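Local coordinates for Beta/alpha-amylase (PDB 3VOC), which removes successive maltose units from the non-reducing ends of starch chains through its family 14 beta-amylase domain, the part of the longer precursor studied here, at residues A[278-283]-A[317-322]; A[304-309]-A[346-351]; A[354-359]-A[379-384]. All blocks are in the same frame, centred on the assembly; numbering follows the deposited sequence.

Interaction 1 of 3, residues A[278-283]-A[317-322]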
loop_
_atom_site.group_PDB
_atom_site.type_symbol
_atom_site.label_atom_id
_atom_site.label_comp_id
_atom_site.label_asym_id
_atom_site.label_seq_id
_atom_site.Cartn_x
_atom_site.Cartn_y
_atom_site.Cartn_z
ATOM N N ALA A 278 -0.385 5.433 -5.552
ATOM C CA ALA A 278 -0.704 4.330 -4.654
ATOM C C ALA A 278 0.571 3.510 -4.477
ATOM O O ALA A 278 1.559 3.724 -5.190
ATOM C CB ALA A 278 -1.850 3.467 -5.204
ATOM N N LYS A 279 0.546 2.582 -3.527
ATOM C CA LYS A 279 1.757 1.887 -3.104
ATOM C C LYS A 279 1.692 0.384 -3.319
ATOM O O LYS A 279 0.686 -0.267 -3.006
ATOM C CB LYS A 279 2.043 2.186 -1.633
ATOM C CG LYS A 279 1.943 3.688 -1.290
ATOM C CD LYS A 279 2.272 4.028 0.181
ATOM C CE LYS A 279 2.218 5.555 0.402
ATOM N NZ LYS A 279 2.772 5.998 1.734
ATOM N N ILE A 280 2.786 -0.155 -3.851
ATOM C CA ILE A 280 2.974 -1.596 -3.913
ATOM C C ILE A 280 3.847 -1.993 -2.724
ATOM O O ILE A 280 4.837 -1.316 -2.418
ATOM C CB ILE A 280 3.590 -2.016 -5.276
ATOM C CG1 ILE A 280 2.568 -1.788 -6.409
ATOM C CG2 ILE A 280 4.062 -3.507 -5.264
ATOM C CD1 ILE A 280 3.109 -2.162 -7.818
ATOM N N SER A 281 3.453 -3.070 -2.046
ATOM C CA SER A 281 4.160 -3.596 -0.895
ATOM C C SER A 281 5.520 -4.153 -1.299
ATOM O O SER A 281 5.662 -4.718 -2.390
ATOM C CB SER A 281 3.334 -4.737 -0.288
ATOM O OG SER A 281 3.873 -5.169 0.955
ATOM N N GLY A 282 6.494 -4.048 -0.397
ATOM C CA GLY A 282 7.801 -4.667 -0.602
ATOM C C GLY A 282 7.865 -6.007 0.119
ATOM O O GLY A 282 8.255 -6.066 1.293
ATOM N N LEU A 283 7.490 -7.074 -0.579
ATOM C CA LEU A 283 7.387 -8.396 0.035
ATOM C C LEU A 283 8.674 -9.164 -0.283
ATOM O O LEU A 283 8.689 -10.110 -1.079
ATOM C CB LEU A 283 6.108 -9.095 -0.441
ATOM C CG LEU A 283 4.805 -8.338 -0.087
ATOM C CD1 LEU A 283 3.612 -8.978 -0.784
ATOM C CD2 LEU A 283 4.584 -8.352 1.447
ATOM N N LEU A 317 -1.959 6.504 -12.329
ATOM C CA LEU A 317 -1.488 6.627 -10.947
ATOM C C LEU A 317 0.022 6.473 -10.891
ATOM O O LEU A 317 0.606 5.639 -11.611
ATOM C CB LEU A 317 -2.119 5.547 -10.064
ATOM C CG LEU A 317 -3.660 5.568 -9.966
ATOM C CD1 LEU A 317 -4.188 4.358 -9.232
ATOM C CD2 LEU A 317 -4.164 6.845 -9.293
ATOM N N ASP A 318 0.656 7.271 -10.037
ATOM C CA ASP A 318 2.087 7.140 -9.807
ATOM C C ASP A 318 2.323 5.991 -8.848
ATOM O O ASP A 318 1.433 5.630 -8.082
ATOM C CB ASP A 318 2.662 8.437 -9.237
ATOM C CG ASP A 318 2.688 9.574 -10.259
ATOM O OD1 ASP A 318 2.293 9.374 -11.418
ATOM O OD2 ASP A 318 3.133 10.672 -9.898
ATOM N N LEU A 319 3.520 5.419 -8.894
ATOM C CA LEU A 319 3.820 4.234 -8.085
ATOM C C LEU A 319 4.797 4.583 -6.978
ATOM O O LEU A 319 5.871 5.136 -7.240
ATOM C CB LEU A 319 4.400 3.115 -8.971
ATOM C CG LEU A 319 4.983 1.883 -8.260
ATOM C CD1 LEU A 319 3.865 1.205 -7.532
ATOM C CD2 LEU A 319 5.616 0.914 -9.272
ATOM N N THR A 320 4.421 4.262 -5.742
ATOM C CA THR A 320 5.330 4.364 -4.615
ATOM C C THR A 320 5.813 2.950 -4.299
ATOM O O THR A 320 5.009 2.007 -4.161
ATOM C CB THR A 320 4.646 5.000 -3.386
ATOM O OG1 THR A 320 4.301 6.360 -3.692
ATOM C CG2 THR A 320 5.556 4.949 -2.135
ATOM N N PHE A 321 7.122 2.797 -4.212
ATOM C CA PHE A 321 7.675 1.541 -3.761
ATOM C C PHE A 321 8.516 1.781 -2.520
ATOM O O PHE A 321 8.807 2.928 -2.172
ATOM C CB PHE A 321 8.452 0.813 -4.878
ATOM C CG PHE A 321 8.638 -0.658 -4.606
ATOM C CD1 PHE A 321 7.527 -1.498 -4.507
ATOM C CD2 PHE A 321 9.910 -1.193 -4.402
ATOM C CE1 PHE A 321 7.686 -2.868 -4.216
ATOM C CE2 PHE A 321 10.083 -2.570 -4.121
ATOM C CZ PHE A 321 8.972 -3.399 -4.025
ATOM N N THR A 322 8.884 0.695 -1.845
ATOM C CA THR A 322 9.498 0.765 -0.526
ATOM C C THR A 322 10.708 -0.167 -0.457
ATOM O O THR A 322 11.081 -0.783 -1.468
ATOM C CB THR A 322 8.447 0.412 0.562
ATOM O OG1 THR A 322 9.050 0.489 1.852
ATOM C CG2 THR A 322 7.891 -0.988 0.343
#

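Interaction 2 of 3, residues A[304-309]-A[346-351]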
loop_
_atom_site.group_PDB
_atom_site.type_symbol
_atom_site.label_atom_id
_atom_site.label_comp_id
_atom_site.label_asym_id
_atom_site.label_seq_id
_atom_site.Cartn_x
_atom_site.Cartn_y
_atom_site.Cartn_z
ATOM N N ASP A 304 2.457 -11.090 -11.267
ATOM C CA ASP A 304 3.055 -10.578 -12.502
ATOM C C ASP A 304 3.228 -9.068 -12.329
ATOM O O ASP A 304 2.267 -8.295 -12.474
ATOM C CB ASP A 304 2.146 -10.952 -13.707
ATOM C CG ASP A 304 2.633 -10.397 -15.053
ATOM O OD1 ASP A 304 3.532 -9.533 -15.096
ATOM O OD2 ASP A 304 2.066 -10.822 -16.089
ATOM N N TYR A 305 4.456 -8.647 -12.021
ATOM C CA TYR A 305 4.711 -7.225 -11.798
ATOM C C TYR A 305 4.549 -6.410 -13.080
ATOM O O TYR A 305 4.154 -5.245 -13.024
ATOM C CB TYR A 305 6.113 -6.998 -11.238
ATOM C CG TYR A 305 6.287 -7.365 -9.790
ATOM C CD1 TYR A 305 5.491 -6.786 -8.796
ATOM C CD2 TYR A 305 7.273 -8.262 -9.405
ATOM C CE1 TYR A 305 5.661 -7.120 -7.463
ATOM C CE2 TYR A 305 7.447 -8.600 -8.074
ATOM C CZ TYR A 305 6.636 -8.027 -7.110
ATOM O OH TYR A 305 6.819 -8.358 -5.782
ATOM N N ASN A 306 4.859 -7.001 -14.234
ATOM C CA ASN A 306 4.677 -6.255 -15.491
ATOM C C ASN A 306 3.207 -5.850 -15.624
ATOM O O ASN A 306 2.887 -4.714 -15.941
ATOM C CB ASN A 306 5.097 -7.077 -16.724
ATOM C CG ASN A 306 6.610 -7.183 -16.887
ATOM O OD1 ASN A 306 7.341 -6.179 -16.870
ATOM N ND2 ASN A 306 7.086 -8.403 -17.084
ATOM N N ARG A 307 2.315 -6.803 -15.377
ATOM C CA ARG A 307 0.896 -6.550 -15.528
ATOM C C ARG A 307 0.383 -5.610 -14.449
ATOM O O ARG A 307 -0.457 -4.767 -14.721
ATOM C CB ARG A 307 0.115 -7.853 -15.457
ATOM C CG ARG A 307 -1.247 -7.764 -16.112
ATOM C CD ARG A 307 -1.914 -9.122 -16.048
ATOM N NE ARG A 307 -2.656 -9.283 -14.798
ATOM C CZ ARG A 307 -3.085 -10.448 -14.328
ATOM N NH1 ARG A 307 -2.793 -11.572 -14.969
ATOM N NH2 ARG A 307 -3.801 -10.490 -13.208
ATOM N N LEU A 308 0.859 -5.789 -13.222
ATOM C CA LEU A 308 0.390 -4.961 -12.113
ATOM C C LEU A 308 0.781 -3.507 -12.354
ATOM O O LEU A 308 -0.029 -2.591 -12.145
ATOM C CB LEU A 308 0.986 -5.453 -10.789
ATOM C CG LEU A 308 0.537 -4.705 -9.517
ATOM C CD1 LEU A 308 -0.976 -4.811 -9.294
ATOM C CD2 LEU A 308 1.254 -5.265 -8.316
ATOM N N ILE A 309 2.015 -3.296 -12.803
ATOM C CA ILE A 309 2.526 -1.930 -13.001
ATOM C C ILE A 309 1.866 -1.307 -14.223
ATOM O O ILE A 309 1.594 -0.110 -14.240
ATOM C CB ILE A 309 4.087 -1.886 -12.991
ATOM C CG1 ILE A 309 4.594 -2.251 -11.579
ATOM C CG2 ILE A 309 4.615 -0.485 -13.316
ATOM C CD1 ILE A 309 6.093 -2.663 -11.531
ATOM N N SER A 346 11.353 -1.072 -9.999
ATOM C CA SER A 346 11.775 0.222 -10.556
ATOM C C SER A 346 12.056 0.165 -12.062
ATOM O O SER A 346 11.624 1.054 -12.799
ATOM C CB SER A 346 12.991 0.787 -9.799
ATOM O OG SER A 346 12.693 1.018 -8.425
ATOM N N SER A 347 12.780 -0.861 -12.504
ATOM C CA SER A 347 13.075 -1.060 -13.942
ATOM C C SER A 347 11.806 -1.211 -14.779
ATOM O O SER A 347 11.696 -0.643 -15.871
ATOM C CB SER A 347 13.930 -2.312 -14.159
ATOM O OG SER A 347 15.271 -2.081 -13.766
ATOM N N ILE A 348 10.862 -1.996 -14.271
ATOM C CA ILE A 348 9.588 -2.179 -14.966
ATOM C C ILE A 348 8.819 -0.864 -15.055
ATOM O O ILE A 348 8.372 -0.476 -16.142
ATOM C CB ILE A 348 8.737 -3.274 -14.316
ATOM C CG1 ILE A 348 9.475 -4.619 -14.405
ATOM C CG2 ILE A 348 7.313 -3.320 -14.962
ATOM C CD1 ILE A 348 8.872 -5.735 -13.555
ATOM N N ALA A 349 8.663 -0.180 -13.922
ATOM C CA ALA A 349 8.005 1.127 -13.922
ATOM C C ALA A 349 8.647 2.102 -14.925
ATOM O O ALA A 349 7.941 2.750 -15.706
ATOM C CB ALA A 349 8.003 1.714 -12.521
ATOM N N ASN A 350 9.978 2.204 -14.922
ATOM C CA ASN A 350 10.646 3.118 -15.875
ATOM C C ASN A 350 10.464 2.707 -17.324
ATOM O O ASN A 350 10.257 3.560 -18.181
ATOM C CB ASN A 350 12.138 3.291 -15.573
ATOM C CG ASN A 350 12.378 4.197 -14.382
ATOM O OD1 ASN A 350 11.531 5.025 -14.038
ATOM N ND2 ASN A 350 13.527 4.039 -13.743
ATOM N N ALA A 351 10.531 1.402 -17.585
ATOM C CA ALA A 351 10.290 0.865 -18.936
ATOM C C ALA A 351 8.914 1.280 -19.451
ATOM O O ALA A 351 8.734 1.502 -20.652
ATOM C CB ALA A 351 10.409 -0.649 -18.940
#

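Interaction 3 of 3, residues A[354-359]-A[379-384]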
loop_
_atom_site.group_PDB
_atom_site.type_symbol
_atom_site.label_atom_id
_atom_site.label_comp_id
_atom_site.label_asym_id
_atom_site.label_seq_id
_atom_site.Cartn_x
_atom_site.Cartn_y
_atom_site.Cartn_z
ATOM N N VAL A 354 5.989 4.780 -15.888
ATOM C CA VAL A 354 5.259 5.017 -14.636
ATOM C C VAL A 354 6.166 5.785 -13.677
ATOM O O VAL A 354 7.263 5.327 -13.359
ATOM C CB VAL A 354 4.767 3.695 -13.999
ATOM C CG1 VAL A 354 4.129 3.943 -12.622
ATOM C CG2 VAL A 354 3.756 3.003 -14.930
ATOM N N ARG A 355 5.714 6.952 -13.227
ATOM C CA ARG A 355 6.493 7.774 -12.296
ATOM C C ARG A 355 6.704 7.049 -10.967
ATOM O O ARG A 355 5.740 6.561 -10.365
ATOM C CB ARG A 355 5.793 9.102 -12.039
ATOM C CG ARG A 355 5.722 10.041 -13.277
ATOM C CD ARG A 355 4.750 11.182 -13.047
ATOM N NE ARG A 355 5.050 11.916 -11.813
ATOM C CZ ARG A 355 5.869 12.966 -11.736
ATOM N NH1 ARG A 355 6.489 13.428 -12.819
ATOM N NH2 ARG A 355 6.066 13.566 -10.574
ATOM N N LEU A 356 7.959 6.999 -10.518
ATOM C CA LEU A 356 8.321 6.362 -9.253
ATOM C C LEU A 356 8.523 7.333 -8.091
ATOM O O LEU A 356 9.187 8.371 -8.221
ATOM C CB LEU A 356 9.599 5.551 -9.408
ATOM C CG LEU A 356 9.523 4.264 -10.203
ATOM C CD1 LEU A 356 10.903 3.954 -10.731
ATOM C CD2 LEU A 356 8.977 3.085 -9.350
ATOM N N ASN A 357 7.960 6.949 -6.951
ATOM C CA ASN A 357 8.254 7.575 -5.658
ATOM C C ASN A 357 8.703 6.491 -4.684
ATOM O O ASN A 357 8.282 5.339 -4.799
ATOM C CB ASN A 357 7.015 8.300 -5.119
ATOM C CG ASN A 357 6.551 9.430 -6.040
ATOM O OD1 ASN A 357 5.516 9.320 -6.703
ATOM N ND2 ASN A 357 7.319 10.520 -6.085
ATOM N N GLY A 358 9.547 6.854 -3.724
ATOM C CA GLY A 358 10.201 5.867 -2.864
ATOM C C GLY A 358 10.029 6.120 -1.379
ATOM O O GLY A 358 9.722 7.241 -0.960
ATOM N N GLU A 359 10.216 5.066 -0.586
ATOM C CA GLU A 359 10.142 5.156 0.874
ATOM C C GLU A 359 11.127 4.154 1.421
ATOM O O GLU A 359 11.458 3.193 0.737
ATOM C CB GLU A 359 8.766 4.725 1.370
ATOM C CG GLU A 359 7.652 5.670 1.020
ATOM C CD GLU A 359 6.314 5.206 1.544
ATOM O OE1 GLU A 359 6.240 4.153 2.199
ATOM O OE2 GLU A 359 5.330 5.912 1.298
ATOM N N PHE A 379 17.235 5.145 -10.865
ATOM C CA PHE A 379 15.916 4.955 -11.475
ATOM C C PHE A 379 15.092 6.219 -11.690
ATOM O O PHE A 379 13.904 6.147 -12.006
ATOM C CB PHE A 379 15.138 3.891 -10.695
ATOM C CG PHE A 379 15.823 2.545 -10.673
ATOM C CD1 PHE A 379 15.924 1.785 -11.842
ATOM C CD2 PHE A 379 16.369 2.043 -9.493
ATOM C CE1 PHE A 379 16.573 0.549 -11.845
ATOM C CE2 PHE A 379 17.025 0.799 -9.478
ATOM C CZ PHE A 379 17.120 0.047 -10.662
ATOM N N GLY A 380 15.707 7.382 -11.514
ATOM C CA GLY A 380 15.000 8.632 -11.835
ATOM C C GLY A 380 13.742 8.843 -11.001
ATOM O O GLY A 380 12.705 9.291 -11.521
ATOM N N TYR A 381 13.832 8.536 -9.705
ATOM C CA TYR A 381 12.706 8.769 -8.783
ATOM C C TYR A 381 12.278 10.234 -8.749
ATOM O O TYR A 381 13.116 11.145 -8.876
ATOM C CB TYR A 381 13.032 8.265 -7.370
ATOM C CG TYR A 381 12.729 6.792 -7.163
ATOM C CD1 TYR A 381 11.779 6.388 -6.213
ATOM C CD2 TYR A 381 13.381 5.804 -7.911
ATOM C CE1 TYR A 381 11.491 5.044 -6.007
ATOM C CE2 TYR A 381 13.098 4.432 -7.708
ATOM C CZ TYR A 381 12.139 4.074 -6.751
ATOM O OH TYR A 381 11.810 2.751 -6.536
ATOM N N HIS A 382 10.969 10.449 -8.613
ATOM C CA HIS A 382 10.393 11.785 -8.560
ATOM C C HIS A 382 10.215 12.249 -7.121
ATOM O O HIS A 382 9.951 13.410 -6.854
ATOM C CB HIS A 382 9.051 11.821 -9.317
ATOM C CG HIS A 382 9.197 11.562 -10.783
ATOM N ND1 HIS A 382 9.454 12.565 -11.695
ATOM C CD2 HIS A 382 9.165 10.408 -11.489
ATOM C CE1 HIS A 382 9.547 12.041 -12.905
ATOM N NE2 HIS A 382 9.392 10.729 -12.803
ATOM N N GLY A 383 10.378 11.341 -6.181
ATOM C CA GLY A 383 10.203 11.704 -4.788
ATOM C C GLY A 383 10.703 10.600 -3.904
ATOM O O GLY A 383 10.809 9.432 -4.322
ATOM N N PHE A 384 11.050 10.990 -2.689
ATOM C CA PHE A 384 11.353 10.040 -1.643
ATOM C C PHE A 384 10.717 10.558 -0.367
ATOM O O PHE A 384 10.880 11.742 -0.027
ATOM C CB PHE A 384 12.870 9.849 -1.426
ATOM C CG PHE A 384 13.167 8.864 -0.335
ATOM C CD1 PHE A 384 13.112 7.492 -0.594
ATOM C CD2 PHE A 384 13.398 9.294 0.967
ATOM C CE1 PHE A 384 13.327 6.572 0.416
ATOM C CE2 PHE A 384 13.603 8.387 1.982
ATOM C CZ PHE A 384 13.563 7.025 1.711
HETATM O O HOH W 1 10.430 7.514 -12.132
#

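Interaction 1 of 3, residues A[278-283]-A[317-322]
Two adjacent parallel strands of the TIM barrel, 275-279 and 318-321, meet here, with A278 paired to L319 and K279 to T320. Their parallel register is set by three backbone bonds that alternate in direction. A278 N gives to D318 O at 3.1 Å, T320 N returns a bond to A278 O at 3.0 Å, and I280 N gives to T320 O at 3.1 Å. K279 and T320 share one face of the sheet and their side chains lie alongside each other, K279 CG 3.7 Å from T320 CB. Beyond CG the lysine chain is fully stretched and extends past T320 to bring NZ to E359, by similarity the proton acceptor, with which it forms a salt bridge. On the other face, with A278, L319 sends CD1 against I280 CG1 at 3.4 Å, closer than ordinary carbon contact and therefore tightly packed; F312 of helix 305-315 covers this side. Further along, the F321 ring approaches the backbone obliquely, bringing CE1 to 3.3 Å from S281 O, while its CZ lies near G282 CA. T322 ends the contact: with OG1 opposite the backbone N (chi1 -180°), its methyl CG2 takes the place between N and the carbonyl carbon and faces G282 N at 3.4 Å. S281 OG bonds to E163, the predicted proton donor. K279 and T322 are substrate-binding residues by similarity, so the paired strands carry parts of the active site at their C-terminal ends and just beyond, the position at which a TIM barrel characteristically holds its catalytic groups.

Interaction 2 of 3, residues A[304-309]-A[346-351]
I348 carries most of this contact, reaching from helix 338-352 into the side of helix 305-315 where Y305, N306 and I309 lie. The axes of the short helical segments approach to 9.7 Å at a signed crossing angle of -49°, spacing that fits ordinary packing of two outer helices of the barrel. The apolar contacts centre on I348, whose CG2 meets I309 CD1 at 3.7 Å, the two side chains crossing at roughly a right angle. The other branch of I348 begins with CG1 beside its own backbone N (chi1 -62°) and ends with CD1 3.8 Å from Y305 CB. I309 also touches the next residue of the helix: its CG2 lies 3.8 Å from A349 CA, consistent with the small side chain there. V345 of the same helix also touches I309.

A polar atom takes part only by packing: N306 OD1 lies against I348 CG2 at 3.4 Å, these side chains too crossing at about a right angle. Within segment 304-309, D304 is the N-cap, its OD1 accepting from R307 N at 3.0 Å from well above the carboxylate plane (68° out of it). The Y305 ring extends elsewhere, its OH bonding to E297. The contact between the two segments is therefore one of van der Waals packing, which implies that the helices are joined by the fit of I348 among Y305, N306 and I309, with I309 on A349, and not by directional bonds.

Interaction 3 of 3, residues A[354-359]-A[379-384]
L356 O accepts the shortest polar bond of the contact, from H382 N at 2.8 Å, nearly in line with the carbonyl; the CA of Y381 adds a weaker CA-H...O approach to the same oxygen. Further on, G358 N gives to G383 O at 2.9 Å, meeting the carbonyl from above its plane. A water accepts from L356 N at 3.0 Å and lies within bonding reach of G380 O, linking the two segments at their other end. L356 supplies the main apolar contact: its CB stands 3.8 Å from the centroid of the Y381 ring, only 3° off the normal, a CH-pi contact over the centre of one face, while CD1 leans on the ring's CE2. The ring edge faces the backbone, with CE1 3.4 Å from N357 C, and G358, lacking a side chain, leaves it room. The Y381 hydroxyl bonds to S346 OG of helix 338-352. Replacing Y381 with an alanine would probably open a gap beneath L356 CB and deprive S346 of that partner. R355 bends at chi3 (54°), folding its guanidinium over a face of H382; NH1 sits 3.2 Å above the imidazole plane near its rim, and the two planes lie 31° apart. D5 helps to fix this pair, bridging R355 NH2 and accepting at H382 ND1, while R355 NE pairs with D318. F384 CE1 reaches E359 C at 3.4 Å. E359, by similarity the proton acceptor, has its CB directed away from 379-384. The contact thus joins the last two strands of the barrel, 356-359 and 383-386, across the beta-alpha-beta unit formed with helix 367-378, whose I376 and I372 pack on Y381 and F384, with helix 338-352 against L356 and F379.

In the fold
All three interactions lie in the TIM barrel. Interactions 1 and 3 share one sheet, since strands 318-321 and 356-359 are neighbours, and their centres are about 10 Å apart. They meet at the active site through the salt bridge from K279 NZ to E359 OE2, 2.6 Å long. Interaction 2 joins the outer helices 305-315 and 338-352, its centre about 11 Å from that of interaction 1 and about 13 Å from that of interaction 3; I309 and A349 touch L319 and I280 packs on L308. Along the chain interactions 1 and 2 alternate, and interaction 3 follows both. The strands thus carry the catalytic side, while the helices back them from outside.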